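Local atomic coordinates of RagB/SusD domain protein (Flavobacterium johnsoniae, PDB entry 5J90), a protein that binds chitin as a SusD-like protein of a chitin utilization locus, probably as an outer-membrane lipoprotein that captures sugar chains at the cell surface. Residues 47-50 / 51-55; 74-78 / 79-83; 84-87 / 88-91; 469-472 / 473-476. One frame throughout, in Å; residues are numbered along the deposited sequence.

Contact 1 (47-50 / 51-55); sequences WVYQ and LQQGL
Tyr49 and Gln50 meet Gln53, Gly54 and Leu55 in a local, within-helix contact at the C-terminal end of helix 46-54, a mostly buried turn that widens from alpha into pi geometry. The widening shows in the carbonyl of Tyr49, which takes two amides: Gln53 N at 2.9 Å from Tyr49 O, the usual alpha-helical bond, and Gly54 N at 3.0 Å from the same oxygen, one residue further on. Both N-H groups point almost straight at it. One residue earlier the alpha pattern holds, Gln52 N lying 2.8 Å from Val48 O. Gly54 sits tight under this turn: a beta carbon there would run into Gln50 CA.

With CG anti to the backbone N (chi1 177°), the Tyr49 ring leans along the helix beside Gln53, and its CE1 lies 3.7 Å from Gln53 CB. Ring and amide planes are about 45° apart. Their polar ends are held from outside: Asp58 takes the Tyr49 hydroxyl and also bonds Gln53 NE2, which Glu431 shares, while Arg129 donates to Gln53 OE1. Further along the chain, the methylene CG of Gln50 rests 3.8 Å from Leu55 CD1. At the N-terminal end of 47-55, Leu51 CD1 comes to the edge of the Trp47 indole, 4.1 Å from Trp47 CE3.

Helix 83-108 packs against Val48, Leu51 and Leu55 through Tyr92, Trp85 and Phe88, while Ile255 and Ile258 of helix 255-261 pack on Tyr49.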
loop_
_atom_site.group_PDB
_atom_site.type_symbol
_atom_site.label_atom_id
_atom_site.label_comp_id
_atom_site.label_asym_id
_atom_site.label_seq_id
_atom_site.Cartn_x
_atom_site.Cartn_y
_atom_site.Cartn_z
ATOM N N TRP A 47 32.567 -2.158 13.581
ATOM C CA TRP A 47 31.782 -0.951 13.786
ATOM C C TRP A 47 30.908 -0.639 12.578
ATOM O O TRP A 47 29.850 -0.029 12.719
ATOM C CB TRP A 47 32.658 0.255 14.196
ATOM C CG TRP A 47 33.625 0.762 13.158
ATOM C CD1 TRP A 47 34.950 0.437 13.033
ATOM C CD2 TRP A 47 33.351 1.716 12.130
ATOM N NE1 TRP A 47 35.504 1.116 11.975
ATOM C CE2 TRP A 47 34.548 1.909 11.406
ATOM C CE3 TRP A 47 32.208 2.424 11.746
ATOM C CZ2 TRP A 47 34.632 2.784 10.319
ATOM C CZ3 TRP A 47 32.290 3.287 10.661
ATOM C CH2 TRP A 47 33.496 3.462 9.965
ATOM N N VAL A 48 31.341 -1.061 11.390
ATOM C CA VAL A 48 30.506 -0.880 10.206
ATOM C C VAL A 48 29.303 -1.829 10.239
ATOM O O VAL A 48 28.189 -1.398 9.951
ATOM C CB VAL A 48 31.287 -1.007 8.882
ATOM C CG1 VAL A 48 30.330 -0.938 7.697
ATOM C CG2 VAL A 48 32.336 0.110 8.773
ATOM N N TYR A 49 29.499 -3.102 10.594
ATOM C CA TYR A 49 28.343 -3.992 10.746
ATOM C C TYR A 49 27.331 -3.412 11.737
ATOM O O TYR A 49 26.113 -3.473 11.520
ATOM C CB TYR A 49 28.733 -5.426 11.170
ATOM C CG TYR A 49 27.467 -6.234 11.380
ATOM C CD1 TYR A 49 26.839 -6.850 10.310
ATOM C CD2 TYR A 49 26.844 -6.285 12.618
ATOM C CE1 TYR A 49 25.646 -7.535 10.474
ATOM C CE2 TYR A 49 25.652 -6.961 12.793
ATOM C CZ TYR A 49 25.055 -7.586 11.713
ATOM O OH TYR A 49 23.856 -8.248 11.889
ATOM N N GLN A 50 27.828 -2.871 12.844
ATOM C CA GLN A 50 26.954 -2.322 13.859
ATOM C C GLN A 50 26.010 -1.280 13.250
ATOM O O GLN A 50 24.846 -1.207 13.633
ATOM C CB GLN A 50 27.784 -1.700 14.992
ATOM C CG GLN A 50 26.963 -1.292 16.194
ATOM C CD GLN A 50 27.807 -0.693 17.294
ATOM O OE1 GLN A 50 28.808 -0.020 17.031
ATOM N NE2 GLN A 50 27.404 -0.925 18.532
ATOM N N LEU A 51 26.506 -0.486 12.299
ATOM C CA LEU A 51 25.679 0.545 11.657
ATOM C C LEU A 51 24.871 0.006 10.466
ATOM O O LEU A 51 23.750 0.448 10.212
ATOM C CB LEU A 51 26.545 1.734 11.220
ATOM C CG LEU A 51 27.261 2.439 12.374
ATOM C CD1 LEU A 51 28.230 3.468 11.812
ATOM C CD2 LEU A 51 26.257 3.098 13.294
ATOM N N GLN A 52 25.439 -0.952 9.744
ATOM C CA GLN A 52 24.773 -1.522 8.580
ATOM C C GLN A 52 23.541 -2.322 8.964
ATOM O O GLN A 52 22.525 -2.261 8.267
ATOM C CB GLN A 52 25.730 -2.430 7.815
ATOM C CG GLN A 52 25.128 -2.920 6.507
ATOM C CD GLN A 52 25.613 -4.299 6.100
ATOM O OE1 GLN A 52 26.182 -5.039 6.909
ATOM N NE2 GLN A 52 25.388 -4.652 4.840
ATOM N N GLN A 53 23.625 -3.085 10.055
ATOM C CA GLN A 53 22.510 -3.934 10.449
ATOM C C GLN A 53 22.287 -3.995 11.962
ATOM O O GLN A 53 21.156 -4.142 12.423
ATOM C CB GLN A 53 22.684 -5.343 9.863
ATOM C CG GLN A 53 21.486 -6.236 10.142
ATOM C CD GLN A 53 21.493 -7.567 9.387
ATOM O OE1 GLN A 53 21.946 -7.679 8.239
ATOM N NE2 GLN A 53 20.973 -8.585 10.041
ATOM N N GLY A 54 23.360 -3.874 12.743
ATOM C CA GLY A 54 23.272 -4.085 14.178
ATOM C C GLY A 54 22.344 -3.152 14.931
ATOM O O GLY A 54 21.753 -3.530 15.949
ATOM N N LEU A 55 22.218 -1.927 14.430
ATOM C CA LEU A 55 21.411 -0.903 15.091
ATOM C C LEU A 55 20.142 -0.569 14.297
ATOM O O LEU A 55 19.483 0.450 14.540
ATOM C CB LEU A 55 22.250 0.357 15.348
ATOM C CG LEU A 55 23.326 0.172 16.424
ATOM C CD1 LEU A 55 24.294 1.343 16.452
ATOM C CD2 LEU A 55 22.660 0.011 17.777
#

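Contact 2 (74-78 / 79-83)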
loop_
_atom_site.group_PDB
_atom_site.type_symbol
_atom_site.label_atom_id
_atom_site.label_comp_id
_atom_site.label_asym_id
_atom_site.label_seq_id
_atom_site.Cartn_x
_atom_site.Cartn_y
_atom_site.Cartn_z
ATOM N N VAL A 74 17.841 8.960 21.794
ATOM C CA VAL A 74 17.030 9.373 20.659
ATOM C C VAL A 74 17.710 8.825 19.412
ATOM O O VAL A 74 18.661 9.399 18.895
ATOM C CB VAL A 74 16.909 10.920 20.612
ATOM C CG1 VAL A 74 16.115 11.383 19.399
ATOM C CG2 VAL A 74 16.276 11.431 21.905
ATOM N N ASN A 75 17.241 7.677 18.940
ATOM C CA ASN A 75 17.994 6.956 17.924
ATOM C C ASN A 75 17.099 5.934 17.232
ATOM O O ASN A 75 15.887 5.930 17.456
ATOM C CB ASN A 75 19.244 6.307 18.551
ATOM C CG ASN A 75 18.908 5.323 19.657
ATOM O OD1 ASN A 75 18.091 4.419 19.472
ATOM N ND2 ASN A 75 19.535 5.490 20.827
ATOM N N ASN A 76 17.678 5.072 16.394
ATOM C CA ASN A 76 16.876 4.106 15.637
ATOM C C ASN A 76 15.967 3.273 16.540
ATOM O O ASN A 76 14.862 2.904 16.135
ATOM C CB ASN A 76 17.774 3.132 14.868
ATOM C CG ASN A 76 18.301 3.683 13.548
ATOM O OD1 ASN A 76 17.985 4.798 13.119
ATOM N ND2 ASN A 76 19.127 2.879 12.894
ATOM N N THR A 77 16.428 2.957 17.753
ATOM C CA THR A 77 15.662 2.073 18.638
ATOM C C THR A 77 14.426 2.754 19.222
ATOM O O THR A 77 13.499 2.077 19.672
ATOM C CB THR A 77 16.502 1.469 19.789
ATOM O OG1 THR A 77 16.706 2.449 20.815
ATOM C CG2 THR A 77 17.853 0.983 19.270
ATOM N N THR A 78 14.423 4.088 19.224
ATOM C CA THR A 78 13.255 4.855 19.665
ATOM C C THR A 78 12.614 5.588 18.485
ATOM O O THR A 78 11.878 6.563 18.655
ATOM C CB THR A 78 13.619 5.816 20.818
ATOM O OG1 THR A 78 14.763 6.592 20.437
ATOM C CG2 THR A 78 13.961 5.016 22.083
ATOM N N TYR A 79 12.892 5.078 17.288
ATOM C CA TYR A 79 12.225 5.490 16.052
ATOM C C TYR A 79 12.551 6.917 15.611
ATOM O O TYR A 79 11.801 7.527 14.844
ATOM C CB TYR A 79 10.710 5.270 16.126
ATOM C CG TYR A 79 10.284 3.824 16.339
ATOM C CD1 TYR A 79 11.194 2.774 16.246
ATOM C CD2 TYR A 79 8.958 3.512 16.626
ATOM C CE1 TYR A 79 10.789 1.447 16.437
ATOM C CE2 TYR A 79 8.546 2.196 16.809
ATOM C CZ TYR A 79 9.462 1.169 16.714
ATOM O OH TYR A 79 9.065 -0.135 16.904
ATOM N N ALA A 80 13.678 7.438 16.092
ATOM C CA ALA A 80 14.281 8.635 15.521
ATOM C C ALA A 80 15.385 8.151 14.589
ATOM O O ALA A 80 16.517 7.911 15.012
ATOM C CB ALA A 80 14.846 9.552 16.629
ATOM N N LEU A 81 15.049 7.971 13.317
ATOM C CA LEU A 81 16.015 7.376 12.399
ATOM C C LEU A 81 17.205 8.304 12.222
ATOM O O LEU A 81 17.034 9.501 11.958
ATOM C CB LEU A 81 15.370 7.048 11.047
ATOM C CG LEU A 81 14.199 6.058 11.077
ATOM C CD1 LEU A 81 13.788 5.683 9.661
ATOM C CD2 LEU A 81 14.559 4.813 11.875
ATOM N N LEU A 82 18.405 7.755 12.378
ATOM C CA LEU A 82 19.625 8.565 12.351
ATOM C C LEU A 82 20.345 8.429 11.017
ATOM O O LEU A 82 20.893 7.369 10.697
ATOM C CB LEU A 82 20.552 8.199 13.516
ATOM C CG LEU A 82 19.964 8.401 14.918
ATOM C CD1 LEU A 82 21.005 8.092 15.991
ATOM C CD2 LEU A 82 19.406 9.816 15.113
ATOM N N ASP A 83 20.330 9.502 10.230
ATOM C CA ASP A 83 20.916 9.464 8.891
ATOM C C ASP A 83 22.406 9.139 8.925
ATOM O O ASP A 83 22.931 8.518 8.002
ATOM C CB ASP A 83 20.705 10.792 8.159
ATOM C CG ASP A 83 19.252 11.034 7.767
ATOM O OD1 ASP A 83 18.353 10.242 8.143
ATOM O OD2 ASP A 83 19.004 12.053 7.089
#
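Backbone and side-chain hydrogen bonds hold Asn75 and Asn76 to the chain that follows them. Asn75 O receives Thr78 N and, 3.0 Å away, Ala80 N; the two donors come from opposite faces of its carbonyl plane. Tyr79 N bonds to Asn76 O at 3.2 Å, well above that carbonyl's plane, and the same oxygen lies at the edge of the Tyr79 ring.

Among the side chains, Asn75 OD1 grips Thr77 twice in its amide plane, with both Thr77 N and Thr77 OG1 2.8 Å from it. Asn75 CG lies between the backbone N and the carbonyl carbon (chi1 60°), which turns OD1 toward Thr77. An alanine here is likely to leave Thr77 N and its hydroxyl without this shared acceptor and the turn less firmly closed. Asn76 OD1 reaches forward to Leu82 N at 3.1 Å, with an N-H angle of 160°, while its ND2 is held by Asn86 OD1 and Leu55 O.

Apolar contacts add to this: Val74 CG1 meets Ala80 CB at 3.6 Å, and Leu82 CD1 sits 3.6 Å from Asn75 CB.

The Asn75-Thr77 arrangement is an Asx turn leading into a short 3-10 segment, in the loop that delivers the chain to the start of helix 83-108.

Contact 3 (84-87 / 88-91)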
loop_
_atom_site.group_PDB
_atom_site.type_symbol
_atom_site.label_atom_id
_atom_site.label_comp_id
_atom_site.label_asym_id
_atom_site.label_seq_id
_atom_site.Cartn_x
_atom_site.Cartn_y
_atom_site.Cartn_z
ATOM N N ASN A 84 23.081 9.563 9.993
ATOM C CA ASN A 84 24.509 9.304 10.134
ATOM C C ASN A 84 24.812 7.823 10.383
ATOM O O ASN A 84 25.907 7.348 10.098
ATOM C CB ASN A 84 25.131 10.189 11.226
ATOM C CG ASN A 84 24.356 10.151 12.530
ATOM O OD1 ASN A 84 23.148 10.393 12.557
ATOM N ND2 ASN A 84 25.053 9.863 13.628
ATOM N N TRP A 85 23.826 7.089 10.891
ATOM C CA TRP A 85 23.956 5.636 11.037
ATOM C C TRP A 85 23.561 4.911 9.754
ATOM O O TRP A 85 24.286 4.052 9.251
ATOM C CB TRP A 85 23.049 5.129 12.157
ATOM C CG TRP A 85 23.467 5.497 13.555
ATOM C CD1 TRP A 85 24.488 6.331 13.935
ATOM C CD2 TRP A 85 22.858 5.027 14.761
ATOM N NE1 TRP A 85 24.547 6.396 15.314
ATOM C CE2 TRP A 85 23.559 5.605 15.842
ATOM C CE3 TRP A 85 21.790 4.165 15.034
ATOM C CZ2 TRP A 85 23.219 5.351 17.171
ATOM C CZ3 TRP A 85 21.455 3.911 16.351
ATOM C CH2 TRP A 85 22.170 4.502 17.408
ATOM N N ASN A 86 22.397 5.274 9.228
ATOM C CA ASN A 86 21.745 4.460 8.208
ATOM C C ASN A 86 22.342 4.602 6.816
ATOM O O ASN A 86 22.165 3.734 5.960
ATOM C CB ASN A 86 20.238 4.724 8.216
ATOM C CG ASN A 86 19.605 4.373 9.546
ATOM O OD1 ASN A 86 20.022 3.414 10.201
ATOM N ND2 ASN A 86 18.612 5.148 9.963
ATOM N N GLY A 87 23.076 5.686 6.582
ATOM C CA GLY A 87 23.776 5.854 5.324
ATOM C C GLY A 87 24.759 4.733 5.032
ATOM O O GLY A 87 25.005 4.411 3.873
ATOM N N PHE A 88 25.308 4.127 6.078
ATOM C CA PHE A 88 26.251 3.022 5.906
ATOM C C PHE A 88 25.666 1.846 5.129
ATOM O O PHE A 88 26.382 1.171 4.385
ATOM C CB PHE A 88 26.771 2.541 7.265
ATOM C CG PHE A 88 27.859 3.406 7.834
ATOM C CD1 PHE A 88 27.554 4.543 8.564
ATOM C CD2 PHE A 88 29.190 3.082 7.620
ATOM C CE1 PHE A 88 28.573 5.350 9.080
ATOM C CE2 PHE A 88 30.211 3.879 8.134
ATOM C CZ PHE A 88 29.899 5.013 8.867
ATOM N N ILE A 89 24.366 1.601 5.295
ATOM C CA ILE A 89 23.712 0.488 4.609
ATOM C C ILE A 89 23.849 0.662 3.102
ATOM O O ILE A 89 24.282 -0.240 2.380
ATOM C CB ILE A 89 22.210 0.427 4.960
ATOM C CG1 ILE A 89 21.989 0.396 6.475
ATOM C CG2 ILE A 89 21.557 -0.765 4.267
ATOM C CD1 ILE A 89 20.540 0.651 6.877
ATOM N N TRP A 90 23.482 1.849 2.629
ATOM C CA TRP A 90 23.510 2.148 1.209
ATOM C C TRP A 90 24.950 2.205 0.701
ATOM O O TRP A 90 25.299 1.587 -0.315
ATOM C CB TRP A 90 22.804 3.486 0.974
ATOM C CG TRP A 90 22.660 3.898 -0.457
ATOM C CD1 TRP A 90 23.608 4.473 -1.258
ATOM C CD2 TRP A 90 21.472 3.805 -1.248
ATOM N NE1 TRP A 90 23.084 4.727 -2.508
ATOM C CE2 TRP A 90 21.771 4.326 -2.525
ATOM C CE3 TRP A 90 20.180 3.325 -1.001
ATOM C CZ2 TRP A 90 20.821 4.386 -3.549
ATOM C CZ3 TRP A 90 19.243 3.385 -2.020
ATOM C CH2 TRP A 90 19.570 3.900 -3.273
ATOM N N ASP A 91 25.795 2.946 1.410
ATOM C CA ASP A 91 27.131 3.216 0.894
ATOM C C ASP A 91 27.982 1.941 0.790
ATOM O O ASP A 91 28.613 1.696 -0.243
ATOM C CB ASP A 91 27.808 4.329 1.703
ATOM C CG ASP A 91 27.086 5.669 1.565
ATOM O OD1 ASP A 91 26.452 5.894 0.520
ATOM O OD2 ASP A 91 27.143 6.494 2.505
#
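Phe88 and Ile89 stand where helix 83-108 kinks, the backbone bonding three residues back, Phe88 N weakly to Trp85 O at 3.3 Å and Ile89 N to Asn86 O at 3.1 Å, before Asp91 N restores the alpha pattern on Gly87 O at 3.0 Å. That last bond is nearly straight, with an N-H angle of 168°, whereas Ile89 N sits well above the Asn86 carbonyl plane.

The Phe88 side chain folds back along the preceding turn. Its CG is anti to its own carbonyl carbon (chi1 -80°), which lays the ring edge by two carbonyl oxygens: CD1 is 3.4 Å from Trp85 O, and CE1 is 3.5 Å from Asn84 O, which lies in the ring plane. Trp47 and Leu51 of helix 46-54 pack on this ring. Replacing it with an alanine would probably open a gap beside those carbonyls and leave Trp47 and Leu51 without their partner. Ile89 lays CG1 3.4 Å from Asn86 O.

Asp91 curls back beside the Gly87 carbonyl, while its OD1 is bonded by Ser473 OG. Trp90 leads away to meet the rings of Tyr94, Phe134 and Tyr151.

The arrangement is a kinked helix turn, an alpha-helix interrupted by i to i+3 bonding, near the beginning of a long helix in this largely helical fold.

Contact 4 (469-472 / 473-476); sequences NFVQ and SEKA
Val471 and the residues after it form the N-terminal start of helix 472-477, with Val471 in the N-cap position and its own carbonyl opening the helical bonding. Backbone bonds set the turn. Val471 O receives Lys475 N at 3.0 Å, in the carbonyl plane and with an N-H angle of 164°, and Glu474 N only weakly. One residue on, Ala476 N reaches Gln472 O at 2.9 Å.

Van der Waals contact comes from the valine methyl CG2, which lies 3.6 Å from Ser473 OG and 3.7 Å from Glu474 CG. Val471 CG1 is anti to the carbonyl carbon (chi1 -54°), leaving CG2 between the backbone N and the carbonyl carbon, and from there it meets both side chains of the first turn. Trp90 of helix 83-108 packs on Val471 and Glu474.

The polar ends are tied outside the turn. The hydroxyl of Ser473 bonds to helix 83-108, and the bent Glu474 chain takes OE1 to Tyr151 OH and Asn478 ND2. Phe470, in the loop just before, meets Tyr151 edge-to-face and makes a cation-pi contact with Arg467.

The extended Lys475 chain lies back along the loop, its CG 3.7 Å from Val471 O. At its end one water bridges the two segments, accepting from Lys475 NZ at 3.1 Å and donating to Phe470 O at 3.0 Å.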
loop_
_atom_site.group_PDB
_atom_site.type_symbol
_atom_site.label_atom_id
_atom_site.label_comp_id
_atom_site.label_asym_id
_atom_site.label_seq_id
_atom_site.Cartn_x
_atom_site.Cartn_y
_atom_site.Cartn_z
ATOM N N ASN A 469 14.633 5.927 5.416
ATOM C CA ASN A 469 14.601 7.042 4.468
ATOM C C ASN A 469 15.851 7.123 3.591
ATOM O O ASN A 469 16.921 6.627 3.971
ATOM C CB ASN A 469 14.362 8.371 5.202
ATOM C CG ASN A 469 15.399 8.638 6.275
ATOM O OD1 ASN A 469 15.570 7.843 7.206
ATOM N ND2 ASN A 469 16.114 9.752 6.142
ATOM N N PHE A 470 15.714 7.729 2.419
ATOM C CA PHE A 470 16.824 7.808 1.470
ATOM C C PHE A 470 18.029 8.525 2.101
ATOM O O PHE A 470 17.867 9.405 2.953
ATOM C CB PHE A 470 16.368 8.476 0.167
ATOM C CG PHE A 470 15.302 7.704 -0.572
ATOM C CD1 PHE A 470 15.461 6.358 -0.855
ATOM C CD2 PHE A 470 14.136 8.337 -0.993
ATOM C CE1 PHE A 470 14.473 5.650 -1.554
ATOM C CE2 PHE A 470 13.146 7.644 -1.676
ATOM C CZ PHE A 470 13.309 6.309 -1.963
ATOM N N VAL A 471 19.231 8.134 1.687
ATOM C CA VAL A 471 20.437 8.465 2.456
ATOM C C VAL A 471 21.131 9.778 2.064
ATOM O O VAL A 471 20.928 10.327 0.966
ATOM C CB VAL A 471 21.458 7.295 2.427
ATOM C CG1 VAL A 471 20.795 6.003 2.891
ATOM C CG2 VAL A 471 22.062 7.132 1.044
ATOM N N GLN A 472 21.974 10.250 2.980
ATOM C CA GLN A 472 22.630 11.546 2.838
ATOM C C GLN A 472 23.530 11.640 1.626
ATOM O O GLN A 472 23.552 12.668 0.956
ATOM C CB GLN A 472 23.461 11.865 4.081
ATOM C CG GLN A 472 22.656 12.141 5.317
ATOM C CD GLN A 472 23.546 12.359 6.532
ATOM O OE1 GLN A 472 24.611 11.750 6.656
ATOM N NE2 GLN A 472 23.105 13.213 7.430
ATOM N N SER A 473 24.287 10.588 1.342
ATOM C CA SER A 473 25.211 10.642 0.215
ATOM C C SER A 473 24.444 10.830 -1.088
ATOM O O SER A 473 24.928 11.470 -2.028
ATOM C CB SER A 473 26.084 9.392 0.144
ATOM O OG SER A 473 25.277 8.258 -0.167
ATOM N N GLU A 474 23.235 10.275 -1.133
ATOM C CA GLU A 474 22.382 10.366 -2.311
ATOM C C GLU A 474 21.730 11.735 -2.446
ATOM O O GLU A 474 21.683 12.293 -3.539
ATOM C CB GLU A 474 21.335 9.245 -2.273
ATOM C CG GLU A 474 21.919 7.885 -2.617
ATOM C CD GLU A 474 22.196 7.766 -4.095
ATOM O OE1 GLU A 474 21.251 7.970 -4.890
ATOM O OE2 GLU A 474 23.357 7.483 -4.466
ATOM N N LYS A 475 21.236 12.279 -1.339
ATOM C CA LYS A 475 20.707 13.641 -1.382
ATOM C C LYS A 475 21.794 14.642 -1.752
ATOM O O LYS A 475 21.519 15.654 -2.394
ATOM C CB LYS A 475 20.088 14.022 -0.047
ATOM C CG LYS A 475 18.840 13.265 0.292
ATOM C CD LYS A 475 18.429 13.631 1.692
ATOM C CE LYS A 475 17.094 13.061 2.049
ATOM N NZ LYS A 475 16.733 13.487 3.425
ATOM N N ALA A 476 23.030 14.361 -1.356
ATOM C CA ALA A 476 24.149 15.257 -1.646
ATOM C C ALA A 476 24.627 15.153 -3.090
ATOM O O ALA A 476 24.752 16.167 -3.785
ATOM C CB ALA A 476 25.314 14.985 -0.685
HETATM O O HOH W 1 19.083 11.738 4.301
#

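Overall arrangement
Contact 1 is the most buried of the four; contacts 2, 3 and 4 are partly buried, and contact 4 has the most exposed residues. Helix 83-108 ties them together: contact 3 lies on it, contact 2 leads into it, and contacts 1 and 4 pack against it. Toward contact 1 the meeting is mostly apolar, Leu51 CD1 lying 3.3 Å from Phe88 CE1. Toward contact 4, Trp90 packs on Val471 and Glu474 beside a polar link between the helices. Asn76 joins contact 2 to contacts 1 and 3 through its amide, and Asp83 at its end is hydrogen-bonded by Asn469 of contact 4. Contacts 1 and 4 do not touch, their nearest atoms being about 10 Å apart.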